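Local coordinates for protein malonate decarboxylase subunit alpha (Acinetobacter baumannii ATCC 17978, PDB 6MPR) that probably exchanges acetyl and malonyl groups on an acyl-carrier protein, as the transferase subunit of malonate decarboxylase, at residues Q71-L75 / V195-V199; Y147-V151 / A183-P187; F235-P239 / N301-T305; I307-E311 / Y330-R334. All blocks are in the same frame, centred on the assembly; numbering follows the deposited sequence. Where two conformers were deposited one is given.

Interaction 1. Residues Q71-L75 / V195-V199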
loop_
_atom_site.group_PDB
_atom_site.type_symbol
_atom_site.label_atom_id
_atom_site.label_comp_id
_atom_site.label_asym_id
_atom_site.label_seq_id
_atom_site.Cartn_x
_atom_site.Cartn_y
_atom_site.Cartn_z
ATOM N N GLN A 71 14.647 -9.441 14.795
ATOM C CA GLN A 71 15.891 -8.689 14.645
ATOM C C GLN A 71 16.981 -9.609 14.121
ATOM O O GLN A 71 17.239 -10.675 14.700
ATOM C CB GLN A 71 16.390 -8.063 15.964
ATOM C CG GLN A 71 15.345 -7.264 16.753
ATOM C CD GLN A 71 14.836 -6.079 15.961
ATOM O OE1 GLN A 71 15.624 -5.348 15.335
ATOM N NE2 GLN A 71 13.519 -5.887 15.962
ATOM N N ALA A 72 17.639 -9.183 13.046
ATOM C CA ALA A 72 18.836 -9.874 12.575
ATOM C C ALA A 72 20.004 -9.453 13.470
ATOM O O ALA A 72 20.928 -8.737 13.072
ATOM C CB ALA A 72 19.091 -9.546 11.113
ATOM N N ASP A 73 19.940 -9.887 14.725
ATOM C CA ASP A 73 20.841 -9.293 15.716
ATOM C C ASP A 73 22.271 -9.808 15.606
ATOM O O ASP A 73 23.204 -9.107 16.015
ATOM C CB ASP A 73 20.304 -9.512 17.133
ATOM C CG ASP A 73 20.327 -10.963 17.565
ATOM O OD1 ASP A 73 19.583 -11.795 16.981
ATOM O OD2 ASP A 73 21.106 -11.280 18.490
ATOM N N PHE A 74 22.470 -11.007 15.058
ATOM C CA PHE A 74 23.833 -11.437 14.757
ATOM C C PHE A 74 24.463 -10.530 13.707
ATOM O O PHE A 74 25.615 -10.097 13.858
ATOM C CB PHE A 74 23.819 -12.894 14.298
ATOM C CG PHE A 74 25.152 -13.423 13.875
ATOM C CD1 PHE A 74 26.200 -13.515 14.779
ATOM C CD2 PHE A 74 25.346 -13.855 12.582
ATOM C CE1 PHE A 74 27.434 -14.033 14.385
ATOM C CE2 PHE A 74 26.571 -14.355 12.179
ATOM C CZ PHE A 74 27.612 -14.448 13.085
ATOM N N LEU A 75 23.711 -10.192 12.659
ATOM C CA LEU A 75 24.265 -9.311 11.629
ATOM C C LEU A 75 24.471 -7.896 12.157
ATOM O O LEU A 75 25.489 -7.266 11.853
ATOM C CB LEU A 75 23.364 -9.295 10.384
ATOM C CG LEU A 75 23.219 -10.622 9.636
ATOM C CD1 LEU A 75 22.301 -10.477 8.396
ATOM C CD2 LEU A 75 24.580 -11.190 9.261
ATOM N N VAL A 195 22.271 -9.336 -0.761
ATOM C CA VAL A 195 21.311 -9.789 0.247
ATOM C C VAL A 195 22.008 -10.855 1.081
ATOM O O VAL A 195 22.447 -11.882 0.547
ATOM C CB VAL A 195 20.025 -10.323 -0.408
ATOM C CG1 VAL A 195 19.042 -10.933 0.619
ATOM C CG2 VAL A 195 19.312 -9.198 -1.213
ATOM N N ILE A 196 22.126 -10.606 2.382
ATOM C CA ILE A 196 22.714 -11.550 3.325
ATOM C C ILE A 196 21.660 -11.882 4.365
ATOM O O ILE A 196 21.107 -10.977 4.993
ATOM C CB ILE A 196 23.967 -10.974 4.006
ATOM C CG1 ILE A 196 25.006 -10.570 2.958
ATOM C CG2 ILE A 196 24.540 -11.989 5.001
ATOM C CD1 ILE A 196 25.978 -9.560 3.458
ATOM N N VAL A 197 21.401 -13.172 4.570
ATOM C CA VAL A 197 20.372 -13.625 5.508
ATOM C C VAL A 197 21.034 -14.474 6.592
ATOM O O VAL A 197 21.616 -15.528 6.303
ATOM C CB VAL A 197 19.257 -14.415 4.800
ATOM C CG1 VAL A 197 18.105 -14.710 5.766
ATOM C CG2 VAL A 197 18.741 -13.637 3.582
ATOM N N GLN A 198 20.923 -14.040 7.843
ATOM C CA GLN A 198 21.279 -14.929 8.941
ATOM C C GLN A 198 20.132 -15.906 9.205
ATOM O O GLN A 198 18.954 -15.535 9.139
ATOM C CB GLN A 198 21.615 -14.128 10.204
ATOM C CG GLN A 198 20.423 -13.352 10.800
ATOM C CD GLN A 198 20.665 -12.984 12.239
ATOM O OE1 GLN A 198 21.307 -11.975 12.531
ATOM N NE2 GLN A 198 20.157 -13.807 13.158
ATOM N N VAL A 199 20.473 -17.169 9.477
ATOM C CA VAL A 199 19.457 -18.172 9.787
ATOM C C VAL A 199 19.798 -18.891 11.081
ATOM O O VAL A 199 20.969 -19.032 11.454
ATOM C CB VAL A 199 19.253 -19.205 8.648
ATOM C CG1 VAL A 199 18.679 -18.517 7.409
ATOM C CG2 VAL A 199 20.556 -19.944 8.319
HETATM O O HOH W 1 20.965 -13.786 16.011
#

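Interaction 2. Residues Y147-V151 / A183-P187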
loop_
_atom_site.group_PDB
_atom_site.type_symbol
_atom_site.label_atom_id
_atom_site.label_comp_id
_atom_site.label_asym_id
_atom_site.label_seq_id
_atom_site.Cartn_x
_atom_site.Cartn_y
_atom_site.Cartn_z
ATOM N N TYR A 147 9.062 1.087 2.844
ATOM C CA TYR A 147 9.282 0.021 1.859
ATOM C C TYR A 147 9.167 0.557 0.439
ATOM O O TYR A 147 9.882 0.109 -0.469
ATOM C CB TYR A 147 8.277 -1.130 2.000
ATOM C CG TYR A 147 8.075 -1.730 3.369
ATOM C CD1 TYR A 147 9.067 -1.684 4.334
ATOM C CD2 TYR A 147 6.861 -2.370 3.687
ATOM C CE1 TYR A 147 8.858 -2.218 5.591
ATOM C CE2 TYR A 147 6.643 -2.903 4.939
ATOM C CZ TYR A 147 7.644 -2.827 5.886
ATOM O OH TYR A 147 7.458 -3.362 7.135
ATOM N N SER A 148 8.225 1.474 0.216
ATOM C CA SER A 148 7.960 1.948 -1.138
ATOM C C SER A 148 9.128 2.746 -1.699
ATOM O O SER A 148 9.330 2.750 -2.914
ATOM C CB SER A 148 6.686 2.790 -1.161
ATOM O OG SER A 148 6.944 4.102 -0.689
ATOM N N ARG A 149 9.894 3.421 -0.843
ATOM C CA ARG A 149 11.028 4.196 -1.326
ATOM C C ARG A 149 12.164 3.318 -1.814
ATOM O O ARG A 149 13.038 3.814 -2.539
ATOM C CB ARG A 149 11.522 5.130 -0.221
ATOM C CG ARG A 149 10.487 6.182 0.135
ATOM C CD ARG A 149 11.067 7.243 1.039
ATOM N NE ARG A 149 12.019 8.093 0.328
ATOM C CZ ARG A 149 12.782 9.009 0.919
ATOM N NH1 ARG A 149 12.750 9.163 2.235
ATOM N NH2 ARG A 149 13.610 9.752 0.199
ATOM N N LEU A 150 12.159 2.028 -1.454
ATOM C CA LEU A 150 13.203 1.101 -1.879
ATOM C C LEU A 150 13.214 0.833 -3.385
ATOM O O LEU A 150 14.181 0.234 -3.869
ATOM C CB LEU A 150 13.062 -0.232 -1.124
ATOM C CG LEU A 150 13.079 -0.157 0.407
ATOM C CD1 LEU A 150 12.931 -1.566 0.984
ATOM C CD2 LEU A 150 14.346 0.499 0.928
ATOM N N VAL A 151 12.177 1.216 -4.133
ATOM C CA VAL A 151 12.217 1.087 -5.593
ATOM C C VAL A 151 12.222 2.449 -6.277
ATOM O O VAL A 151 12.072 2.525 -7.503
ATOM C CB VAL A 151 11.084 0.191 -6.135
ATOM C CG1 VAL A 151 11.212 -1.249 -5.554
ATOM C CG2 VAL A 151 9.708 0.796 -5.863
ATOM N N ALA A 183 9.417 -7.653 1.455
ATOM C CA ALA A 183 9.359 -6.295 0.924
ATOM C C ALA A 183 10.728 -5.634 0.937
ATOM O O ALA A 183 11.000 -4.771 0.099
ATOM C CB ALA A 183 8.377 -5.438 1.731
ATOM N N LEU A 184 11.587 -6.008 1.892
ATOM C CA LEU A 184 12.922 -5.417 1.978
ATOM C C LEU A 184 13.890 -6.070 0.998
ATOM O O LEU A 184 14.794 -5.404 0.471
ATOM C CB LEU A 184 13.471 -5.553 3.403
ATOM C CG LEU A 184 12.647 -4.966 4.548
ATOM C CD1 LEU A 184 13.274 -5.306 5.904
ATOM C CD2 LEU A 184 12.460 -3.459 4.381
ATOM N N ILE A 185 13.757 -7.385 0.781
ATOM C CA ILE A 185 14.743 -8.102 -0.023
ATOM C C ILE A 185 14.522 -7.881 -1.510
ATOM O O ILE A 185 15.487 -7.675 -2.255
ATOM C CB ILE A 185 14.720 -9.599 0.335
ATOM C CG1 ILE A 185 15.273 -9.793 1.753
ATOM C CG2 ILE A 185 15.519 -10.409 -0.685
ATOM C CD1 ILE A 185 15.112 -11.215 2.283
ATOM N N GLU A 186 13.267 -7.943 -1.977
ATOM C CA GLU A 186 13.023 -7.878 -3.419
ATOM C C GLU A 186 13.676 -6.675 -4.090
ATOM O O GLU A 186 14.302 -6.858 -5.143
ATOM C CB GLU A 186 11.520 -7.924 -3.718
ATOM C CG GLU A 186 11.232 -7.703 -5.197
ATOM C CD GLU A 186 9.800 -8.010 -5.592
ATOM O OE1 GLU A 186 9.072 -8.659 -4.793
ATOM O OE2 GLU A 186 9.418 -7.610 -6.726
ATOM N N PRO A 187 13.590 -5.445 -3.559
ATOM C CA PRO A 187 14.233 -4.315 -4.262
ATOM C C PRO A 187 15.723 -4.501 -4.499
ATOM O O PRO A 187 16.234 -4.115 -5.561
ATOM C CB PRO A 187 13.951 -3.128 -3.326
ATOM C CG PRO A 187 12.615 -3.479 -2.716
ATOM C CD PRO A 187 12.751 -4.978 -2.442
HETATM O O HOH W 2 9.367 -2.832 -1.048
#

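Interaction 3. Residues F235-P239 / N301-T305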
loop_
_atom_site.group_PDB
_atom_site.type_symbol
_atom_site.label_atom_id
_atom_site.label_comp_id
_atom_site.label_asym_id
_atom_site.label_seq_id
_atom_site.Cartn_x
_atom_site.Cartn_y
_atom_site.Cartn_z
ATOM N N PHE A 235 3.318 -7.981 21.414
ATOM C CA PHE A 235 1.895 -7.909 21.090
ATOM C C PHE A 235 1.058 -8.668 22.107
ATOM O O PHE A 235 -0.041 -9.145 21.806
ATOM C CB PHE A 235 1.655 -8.385 19.655
ATOM C CG PHE A 235 2.186 -7.409 18.646
ATOM C CD1 PHE A 235 3.514 -7.448 18.262
ATOM C CD2 PHE A 235 1.387 -6.377 18.180
ATOM C CE1 PHE A 235 4.011 -6.517 17.375
ATOM C CE2 PHE A 235 1.886 -5.433 17.304
ATOM C CZ PHE A 235 3.203 -5.507 16.902
ATOM N N THR A 236 1.568 -8.737 23.334
ATOM C CA THR A 236 0.904 -9.386 24.451
ATOM C C THR A 236 0.680 -8.357 25.546
ATOM O O THR A 236 1.619 -7.659 25.953
ATOM C CB THR A 236 1.739 -10.565 24.973
ATOM O OG1 THR A 236 1.992 -11.473 23.894
ATOM C CG2 THR A 236 1.014 -11.293 26.100
ATOM N N ARG A 237 -0.565 -8.222 25.987
ATOM C CA ARG A 237 -0.881 -7.422 27.161
ATOM C C ARG A 237 -1.422 -8.347 28.238
ATOM O O ARG A 237 -2.343 -9.129 27.983
ATOM C CB ARG A 237 -1.887 -6.316 26.830
ATOM C CG ARG A 237 -1.292 -5.196 25.969
ATOM C CD ARG A 237 -0.205 -4.432 26.733
ATOM N NE ARG A 237 0.447 -3.415 25.905
ATOM C CZ ARG A 237 1.478 -3.663 25.105
ATOM N NH1 ARG A 237 1.965 -4.896 25.032
ATOM N NH2 ARG A 237 2.025 -2.686 24.387
ATOM N N ASP A 238 -0.829 -8.281 29.419
ATOM C CA ASP A 238 -1.260 -9.119 30.540
ATOM C C ASP A 238 -2.626 -8.666 31.036
ATOM O O ASP A 238 -2.739 -7.558 31.578
ATOM C CB ASP A 238 -0.242 -9.028 31.675
ATOM C CG ASP A 238 -0.489 -10.053 32.777
ATOM O OD1 ASP A 238 -1.651 -10.449 33.012
ATOM O OD2 ASP A 238 0.491 -10.462 33.418
ATOM N N PRO A 239 -3.676 -9.490 30.910
ATOM C CA PRO A 239 -5.000 -9.088 31.397
ATOM C C PRO A 239 -5.028 -8.651 32.858
ATOM O O PRO A 239 -5.920 -7.895 33.245
ATOM C CB PRO A 239 -5.844 -10.353 31.186
ATOM C CG PRO A 239 -5.161 -11.066 30.062
ATOM C CD PRO A 239 -3.704 -10.819 30.276
ATOM N N ASN A 301 -1.736 -8.750 14.719
ATOM C CA ASN A 301 -0.910 -9.875 15.122
ATOM C C ASN A 301 -1.739 -10.825 15.984
ATOM O O ASN A 301 -2.874 -10.515 16.363
ATOM C CB ASN A 301 0.349 -9.384 15.831
ATOM C CG ASN A 301 1.445 -9.013 14.849
ATOM O OD1 ASN A 301 1.206 -8.946 13.643
ATOM N ND2 ASN A 301 2.646 -8.770 15.356
ATOM N N PRO A 302 -1.226 -12.045 16.259
ATOM C CA PRO A 302 -2.041 -12.968 17.082
ATOM C C PRO A 302 -2.024 -12.607 18.568
ATOM O O PRO A 302 -1.320 -13.202 19.397
ATOM C CB PRO A 302 -1.386 -14.329 16.819
ATOM C CG PRO A 302 -0.429 -14.127 15.683
ATOM C CD PRO A 302 0.002 -12.713 15.799
ATOM N N HIS A 303 -2.804 -11.586 18.918
ATOM C CA HIS A 303 -2.875 -11.143 20.305
ATOM C C HIS A 303 -3.381 -12.296 21.162
ATOM O O HIS A 303 -4.445 -12.858 20.855
ATOM C CB HIS A 303 -3.849 -9.971 20.456
ATOM C CG HIS A 303 -3.390 -8.686 19.835
ATOM N ND1 HIS A 303 -4.067 -7.496 20.020
ATOM C CD2 HIS A 303 -2.338 -8.402 19.030
ATOM C CE1 HIS A 303 -3.446 -6.533 19.357
ATOM N NE2 HIS A 303 -2.393 -7.056 18.752
ATOM N N PRO A 304 -2.664 -12.692 22.224
ATOM C CA PRO A 304 -3.257 -13.667 23.146
ATOM C C PRO A 304 -4.566 -13.175 23.717
ATOM O O PRO A 304 -5.452 -13.990 24.013
ATOM C CB PRO A 304 -2.178 -13.833 24.234
ATOM C CG PRO A 304 -0.898 -13.481 23.517
ATOM C CD PRO A 304 -1.313 -12.301 22.658
ATOM N N THR A 305 -4.738 -11.856 23.852
ATOM C CA THR A 305 -5.995 -11.359 24.398
ATOM C C THR A 305 -7.159 -11.502 23.425
ATOM O O THR A 305 -8.305 -11.287 23.834
ATOM C CB THR A 305 -5.870 -9.896 24.825
ATOM O OG1 THR A 305 -5.421 -9.089 23.727
ATOM C CG2 THR A 305 -4.911 -9.767 25.991
HETATM O O HOH W 3 -2.248 -9.237 23.535
#

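Interaction 4. Residues I307-E311 / Y330-R334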
loop_
_atom_site.group_PDB
_atom_site.type_symbol
_atom_site.label_atom_id
_atom_site.label_comp_id
_atom_site.label_asym_id
_atom_site.label_seq_id
_atom_site.Cartn_x
_atom_site.Cartn_y
_atom_site.Cartn_z
ATOM N N ILE A 307 -7.774 -14.479 22.107
ATOM C CA ILE A 307 -8.148 -15.897 22.161
ATOM C C ILE A 307 -9.620 -16.106 22.530
ATOM O O ILE A 307 -10.299 -16.877 21.838
ATOM C CB ILE A 307 -7.183 -16.667 23.070
ATOM C CG1 ILE A 307 -5.790 -16.731 22.411
ATOM C CG2 ILE A 307 -7.705 -18.076 23.355
ATOM C CD1 ILE A 307 -4.731 -17.389 23.271
ATOM N N PRO A 308 -10.169 -15.471 23.572
ATOM C CA PRO A 308 -11.588 -15.725 23.878
ATOM C C PRO A 308 -12.528 -15.318 22.744
ATOM O O PRO A 308 -13.502 -16.029 22.461
ATOM C CB PRO A 308 -11.815 -14.908 25.161
ATOM C CG PRO A 308 -10.461 -14.864 25.801
ATOM C CD PRO A 308 -9.523 -14.675 24.636
ATOM N N ALA A 309 -12.254 -14.195 22.078
ATOM C CA ALA A 309 -13.060 -13.780 20.931
ATOM C C ALA A 309 -12.961 -14.775 19.774
ATOM O O ALA A 309 -13.932 -14.959 19.032
ATOM C CB ALA A 309 -12.624 -12.383 20.468
ATOM N N ILE A 310 -11.789 -15.393 19.568
ATOM C CA ILE A 310 -11.692 -16.444 18.560
ATOM C C ILE A 310 -12.480 -17.670 18.998
ATOM O O ILE A 310 -13.268 -18.229 18.230
ATOM C CB ILE A 310 -10.227 -16.820 18.299
ATOM C CG1 ILE A 310 -9.457 -15.629 17.735
ATOM C CG2 ILE A 310 -10.152 -18.009 17.340
ATOM C CD1 ILE A 310 -7.957 -15.876 17.721
ATOM N N GLU A 311 -12.270 -18.111 20.241
ATOM C CA GLU A 311 -12.872 -19.369 20.682
ATOM C C GLU A 311 -14.389 -19.304 20.701
ATOM O O GLU A 311 -15.050 -20.336 20.512
ATOM C CB GLU A 311 -12.351 -19.750 22.068
ATOM C CG GLU A 311 -10.861 -20.071 22.101
ATOM C CD GLU A 311 -10.493 -21.194 21.143
ATOM O OE1 GLU A 311 -10.970 -22.326 21.341
ATOM O OE2 GLU A 311 -9.741 -20.932 20.178
ATOM N N TYR A 330 -1.055 -22.401 18.798
ATOM C CA TYR A 330 -2.463 -22.019 18.733
ATOM C C TYR A 330 -2.842 -21.598 17.321
ATOM O O TYR A 330 -3.843 -22.063 16.760
ATOM C CB TYR A 330 -2.730 -20.874 19.712
ATOM C CG TYR A 330 -4.152 -20.360 19.702
ATOM C CD1 TYR A 330 -5.154 -21.061 20.350
ATOM C CD2 TYR A 330 -4.487 -19.172 19.052
ATOM C CE1 TYR A 330 -6.452 -20.597 20.351
ATOM C CE2 TYR A 330 -5.781 -18.705 19.041
ATOM C CZ TYR A 330 -6.765 -19.421 19.693
ATOM O OH TYR A 330 -8.060 -18.962 19.713
ATOM N N VAL A 331 -2.047 -20.700 16.732
ATOM C CA VAL A 331 -2.323 -20.275 15.366
ATOM C C VAL A 331 -2.357 -21.473 14.435
ATOM O O VAL A 331 -3.252 -21.592 13.593
ATOM C CB VAL A 331 -1.281 -19.245 14.900
ATOM C CG1 VAL A 331 -1.406 -19.039 13.382
ATOM C CG2 VAL A 331 -1.453 -17.922 15.679
ATOM N N ALA A 332 -1.388 -22.389 14.572
ATOM C CA ALA A 332 -1.359 -23.557 13.693
ATOM C C ALA A 332 -2.573 -24.454 13.910
ATOM O O ALA A 332 -2.994 -25.168 12.993
ATOM C CB ALA A 332 -0.067 -24.347 13.908
ATOM N N ALA A 333 -3.146 -24.430 15.108
ATOM C CA ALA A 333 -4.337 -25.197 15.410
ATOM C C ALA A 333 -5.625 -24.459 15.067
ATOM O O ALA A 333 -6.718 -25.011 15.301
ATOM C CB ALA A 333 -4.336 -25.602 16.898
ATOM N N ARG A 334 -5.526 -23.248 14.502
ATOM C CA ARG A 334 -6.700 -22.458 14.109
ATOM C C ARG A 334 -6.615 -21.993 12.651
ATOM O O ARG A 334 -6.781 -20.808 12.352
ATOM C CB ARG A 334 -6.854 -21.268 15.051
ATOM C CG ARG A 334 -7.038 -21.655 16.523
ATOM C CD ARG A 334 -8.444 -22.194 16.764
ATOM N NE ARG A 334 -8.699 -22.563 18.154
ATOM C CZ ARG A 334 -8.339 -23.724 18.696
ATOM N NH1 ARG A 334 -7.692 -24.634 17.963
ATOM N NH2 ARG A 334 -8.638 -23.987 19.964
#

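Interaction 1. Residues Q71-L75 / V195-V199
The amide oxygen OE1 of Q198 reaches from a strand into the first turn of a helix, where it accepts a hydrogen bond from the backbone N of L75, at 3.0 Å and 156°, with the donor tilted 21° from the amide plane. F74 N lies 2.9 Å from the same OE1. Helix 73-79 has A72 at its N-cap position, so OE1 sits beside the helix's amino-terminal end, a setting that would tend to polarise the amide. Q198 gets there by placing CG between its backbone N and carbonyl carbon (chi1 66°) and extending the chain beyond.

The other half of the amide is fixed by water: Q198 NE2 donates to a molecule 3.0 Å away, which in turn donates to D73 OD1. That carboxylate oxygen is also bonded to the backbone N of Y230.

This is the familiar association of a helix with a parallel sheet in a Rossmann-like alpha/beta domain; strand 194-199 runs between strands 158-163 and 221-224. The L75 and Q198 side chains lie alongside one another, pointing opposite ways, with L75 CG 3.9 Å from Q198 CB. Further back along the strand, L75 CD1 lies 3.6 Å from I196 O, while L75 CD2 makes a looser contact with I196 CG2. The methyl of A72 packs against the amide as well, its CB 3.6 Å from Q198 OE1. L160 of one neighbouring strand and V223 of the other continue the apolar surroundings of L75.

Interaction 2. Residues Y147-V151 / A183-P187
Y147 lays one face of its ring over the methyl group of A183, with Y147 CD2 3.9 Å from A183 CB. L184 approaches the same ring obliquely, its CD2 branch 3.8 Å from Y147 CD1. That methyl also meets L150 CD1 at 3.9 Å, so one branch of L184 serves two side chains of the facing segment. At the other end of the contact the ring of P187 fills the space beside L150 and V151: P187 CG is 3.6 Å from L150 CB and also touches V151 CG1.

No direct hydrogen bond joins the segments. A water does so instead, donating to Y147 O at 3.0 Å and to A183 O at 2.8 Å. P187, with no N-H, leaves A183 O without its helical donor, and the water supplies one; the helix is kinked there. L150 O, 3.4 Å from P187 CB, is buried without a hydrogen-bonding partner, a small polar cost of close apolar packing.

Y147 holds CG anti to its carbonyl carbon (chi1 -50°), which turns the ring toward A183. In the second shell, the OH of Y147 is bonded to D180, while E186, on the same turn as P187, forms a salt bridge with R347 of the second subunit. Helix 143-149 and helix 181-189 thus pack together beside strand 61-64, whose V63 meets both L150 and L184, while M351 of helix 350-359 lies against Y147 and A183, and strand 158-163 lies against I185.

Interaction 3. Residues F235-P239 / N301-T305
An amide group sits on an aromatic face here: N301 ND2 lies 3.2 Å above the plane of the F235 ring, offset toward its rim, with amide and ring planes 55° apart. The neighbouring N301 CB adds a CH-pi contact, 4.2 Å from the ring centroid. N301 is modelled in two conformers, so this geometry is somewhat uncertain; in the one described, OD1 is bonded to G322 N and ND2 to Q69 OE1. H303 comes to the edge of the same ring, its NE2 3.9 Å from F235 CD2, and its ND1 is hydrogen-bonded to E278.

P304 crosses T236 at about a right angle, P304 CG 3.5 Å from T236 OG1, which is hydrogen-bonded to E324. T305 turns CG2 anti to its carbonyl carbon, that methyl 3.3 Å from R237 O, and its OG1 also bonds E278. No direct hydrogen bond crosses; a water donates to F235 O at 2.8 Å and to T305 OG1, and accepts from R237 N.

The two irregular segments run almost parallel and join the loop after strand 221-224 of the parallel sheet to that after strand 297-299 of the mixed sheet, consistent with two packed alpha/beta halves.

Interaction 4. Residues I307-E311 / Y330-R334
The ring of Y330 is packed on both faces: R334 CG sits 3.9 Å above its centre on one side, and I307 CG1 lies on the opposite face, offset toward the rim. I310 CD1 meets the ring edge in plane, 3.8 Å from Y330 CE2. Y330 OH donates to E311 OE2 at 2.6 Å, on that oxygen's anti lone pair, with I310 CG2 close by.

The same oxygen receives R334 NE on its syn lone pair, at 2.8 Å and 163°, and R334 NH2 reaches E311 OE1 at 3.2 Å, a side-on, two-nitrogen salt bridge. In the chain, helix 307-311 lies between strands 297-299 and 317-319 of the mixed sheet and helix 328-332 follows, so the contact joins two short helices at that sheet's outer end. With the tyrosine, the bridge leaves OE2 gripped by two strong donors, which would favour the ionised carboxylate. With CG anti to its carbonyl carbon (chi1 -60°) R334 lays CG over the ring, and the bend at chi2 turns the guanidinium to E311. A333 O takes NH1 from well above the carbonyl plane. W20 of the second subunit makes a cation-pi contact with R334 and also packs on I310 and E311.

In the fold
The four contacts fall into two pairs. Interactions 1 and 2 lie about 17 Å apart, centre to centre, at the eight-stranded parallel sheet, interaction 2 beside it, and meet where V195 CG1 packs 3.8 Å from I185 CG2; strand 194-199 is the next element after helix 181-189. Interactions 3 and 4, about 12 Å apart by centres, touch through P302 CB and V331 CG2, also 3.8 Å, beside the mixed sheet. The centres of interactions 1 and 3 are about 27 Å apart; Q69 lies between them, its O accepting from Q71 NE2 and its OE1 from N301 ND2 in the conformer given. Interactions 2 and 4, about 32 Å apart by centres, both touch the second subunit.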